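Local coordinates for protein thiamine pyrophosphokinase (Bacillus subtilis, PDB 3LM8) that transfers pyrophosphate from ATP to thiamine, giving thiamine diphosphate and AMP, and serves in thiamine salvage, at residues I136-P141 against K204-M209. The protein carries 1 engineered substitution. Residues are numbered along the deposited sequence; the frame is centred on the assembly and turned at random.
Sequences IQMFPP and KGILIM
F139 and L207 pair through two backbone hydrogen bonds. F139 N gives to L207 O at 2.7 Å, and L207 N returns to F139 O at 2.9 Å. Q137 and M209 form the second hydrogen-bonded pair; Q137 N reaches M209 O at 3.1 Å. M138 and I208 sit between them as a non-hydrogen-bonded pair. On their face of the sheet the packing is close, and M138, I208 and I136 are buried. M138 CG meets I208 CG1 at 3.7 Å. I136 CG2 lies beside I208 CG2. The M138 side chain, a selenomethionine, ends near I206, though the exact position of its methyl is doubtful. Helix 107-122 and F160 cover this side. Strands 134-139 and 207-212 are antiparallel neighbours in the mixed sheet that continues from the parallel strands of the catalytic domain. Segment 204-209 follows strand 197-202 of the separate four-stranded antiparallel sheet, so the chain returns from that sheet to pair with 134-139. On the other face, the F139 ring turns its edge to M209 CB, with CE1 4.1 Å away. F200 meets that ring edge-to-face. Beyond F139 the regular pairing ends. G205 is still buried, but P141 and K204 are exposed. There P141 lays CG 3.5 Å from K204 CA, while the K204 side chain starts off away from it.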
loop_
_atom_site.group_PDB
_atom_site.type_symbol
_atom_site.label_atom_id
_atom_site.label_comp_id
_atom_site.label_asym_id
_atom_site.label_seq_id
_atom_site.Cartn_x
_atom_site.Cartn_y
_atom_site.Cartn_z
ATOM N N ILE A 136 2.532 4.688 -0.460
ATOM C CA ILE A 136 3.797 4.189 0.039
ATOM C C ILE A 136 4.269 3.025 -0.804
ATOM O O ILE A 136 3.465 2.187 -1.223
ATOM C CB ILE A 136 3.660 3.739 1.506
ATOM C CG1 ILE A 136 3.207 4.923 2.345
ATOM C CG2 ILE A 136 4.999 3.223 2.029
ATOM C CD1 ILE A 136 2.608 4.537 3.628
ATOM N N GLN A 137 5.574 2.977 -1.049
ATOM C CA GLN A 137 6.157 1.906 -1.846
ATOM C C GLN A 137 7.620 1.727 -1.490
ATOM O O GLN A 137 8.339 2.692 -1.230
ATOM C CB GLN A 137 6.031 2.219 -3.333
ATOM C CG GLN A 137 5.581 1.055 -4.181
ATOM C CD GLN A 137 5.544 1.404 -5.662
ATOM O OE1 GLN A 137 4.807 2.300 -6.087
ATOM N NE2 GLN A 137 6.345 0.696 -6.456
HETATM N N MSE A 138 8.050 0.475 -1.466
HETATM C CA MSE A 138 9.425 0.154 -1.146
HETATM C C MSE A 138 10.136 -0.331 -2.388
HETATM O O MSE A 138 9.540 -0.976 -3.243
HETATM C CB MSE A 138 9.480 -0.924 -0.067
HETATM C CG MSE A 138 9.513 -0.378 1.349
HETATM SE SE MSE A 138 9.851 -1.753 2.668
HETATM C CE MSE A 138 10.751 -3.061 1.562
ATOM N N PHE A 139 11.416 -0.016 -2.496
ATOM C CA PHE A 139 12.172 -0.460 -3.656
ATOM C C PHE A 139 13.531 -1.038 -3.321
ATOM O O PHE A 139 14.237 -0.562 -2.416
ATOM C CB PHE A 139 12.417 0.682 -4.649
ATOM C CG PHE A 139 11.172 1.282 -5.231
ATOM C CD1 PHE A 139 10.442 2.228 -4.519
ATOM C CD2 PHE A 139 10.751 0.924 -6.511
ATOM C CE1 PHE A 139 9.306 2.815 -5.074
ATOM C CE2 PHE A 139 9.619 1.501 -7.078
ATOM C CZ PHE A 139 8.890 2.453 -6.359
ATOM N N PRO A 140 13.903 -2.101 -4.035
ATOM C CA PRO A 140 15.209 -2.729 -3.826
ATOM C C PRO A 140 16.155 -1.902 -4.704
ATOM O O PRO A 140 15.717 -0.988 -5.406
ATOM C CB PRO A 140 15.009 -4.141 -4.377
ATOM C CG PRO A 140 14.008 -3.927 -5.507
ATOM C CD PRO A 140 13.022 -2.950 -4.865
ATOM N N PRO A 141 17.462 -2.184 -4.662
ATOM C CA PRO A 141 18.339 -1.383 -5.522
ATOM C C PRO A 141 17.900 -1.438 -6.995
ATOM O O PRO A 141 17.401 -2.452 -7.472
ATOM C CB PRO A 141 19.701 -2.012 -5.273
ATOM C CG PRO A 141 19.621 -2.304 -3.779
ATOM C CD PRO A 141 18.242 -2.941 -3.665
ATOM N N LYS A 204 22.533 -0.023 -3.252
ATOM C CA LYS A 204 22.384 -0.931 -2.123
ATOM C C LYS A 204 21.371 -0.444 -1.078
ATOM O O LYS A 204 21.240 0.759 -0.835
ATOM C CB LYS A 204 23.756 -1.140 -1.469
ATOM C CG LYS A 204 23.822 -2.301 -0.480
ATOM C CD LYS A 204 25.246 -2.497 0.045
ATOM C CE LYS A 204 25.389 -3.814 0.785
ATOM N NZ LYS A 204 25.191 -4.968 -0.137
ATOM N N GLY A 205 20.664 -1.390 -0.458
ATOM C CA GLY A 205 19.676 -1.042 0.552
ATOM C C GLY A 205 18.217 -1.167 0.131
ATOM O O GLY A 205 17.886 -1.615 -0.969
ATOM N N ILE A 206 17.332 -0.765 1.034
ATOM C CA ILE A 206 15.893 -0.811 0.800
ATOM C C ILE A 206 15.375 0.601 0.973
ATOM O O ILE A 206 15.507 1.193 2.040
ATOM C CB ILE A 206 15.203 -1.714 1.827
ATOM C CG1 ILE A 206 15.810 -3.112 1.757
ATOM C CG2 ILE A 206 13.703 -1.756 1.572
ATOM C CD1 ILE A 206 15.442 -3.980 2.928
ATOM N N LEU A 207 14.787 1.148 -0.079
ATOM C CA LEU A 207 14.282 2.508 -0.010
ATOM C C LEU A 207 12.758 2.556 0.053
ATOM O O LEU A 207 12.071 1.758 -0.594
ATOM C CB LEU A 207 14.762 3.287 -1.224
ATOM C CG LEU A 207 14.528 4.788 -1.131
ATOM C CD1 LEU A 207 15.535 5.379 -0.136
ATOM C CD2 LEU A 207 14.683 5.426 -2.511
ATOM N N ILE A 208 12.236 3.486 0.846
ATOM C CA ILE A 208 10.792 3.655 0.971
ATOM C C ILE A 208 10.462 4.962 0.276
ATOM O O ILE A 208 11.244 5.910 0.337
ATOM C CB ILE A 208 10.344 3.768 2.445
ATOM C CG1 ILE A 208 10.825 2.555 3.231
ATOM C CG2 ILE A 208 8.808 3.841 2.520
ATOM C CD1 ILE A 208 10.527 2.635 4.716
HETATM N N MSE A 209 9.316 5.015 -0.388
HETATM C CA MSE A 209 8.915 6.236 -1.065
HETATM C C MSE A 209 7.513 6.621 -0.668
HETATM O O MSE A 209 6.564 5.873 -0.890
HETATM C CB MSE A 209 8.966 6.075 -2.582
HETATM C CG MSE A 209 8.467 7.318 -3.342
HETATM SE SE MSE A 209 8.225 7.062 -5.257
HETATM C CE MSE A 209 9.639 8.174 -5.935
#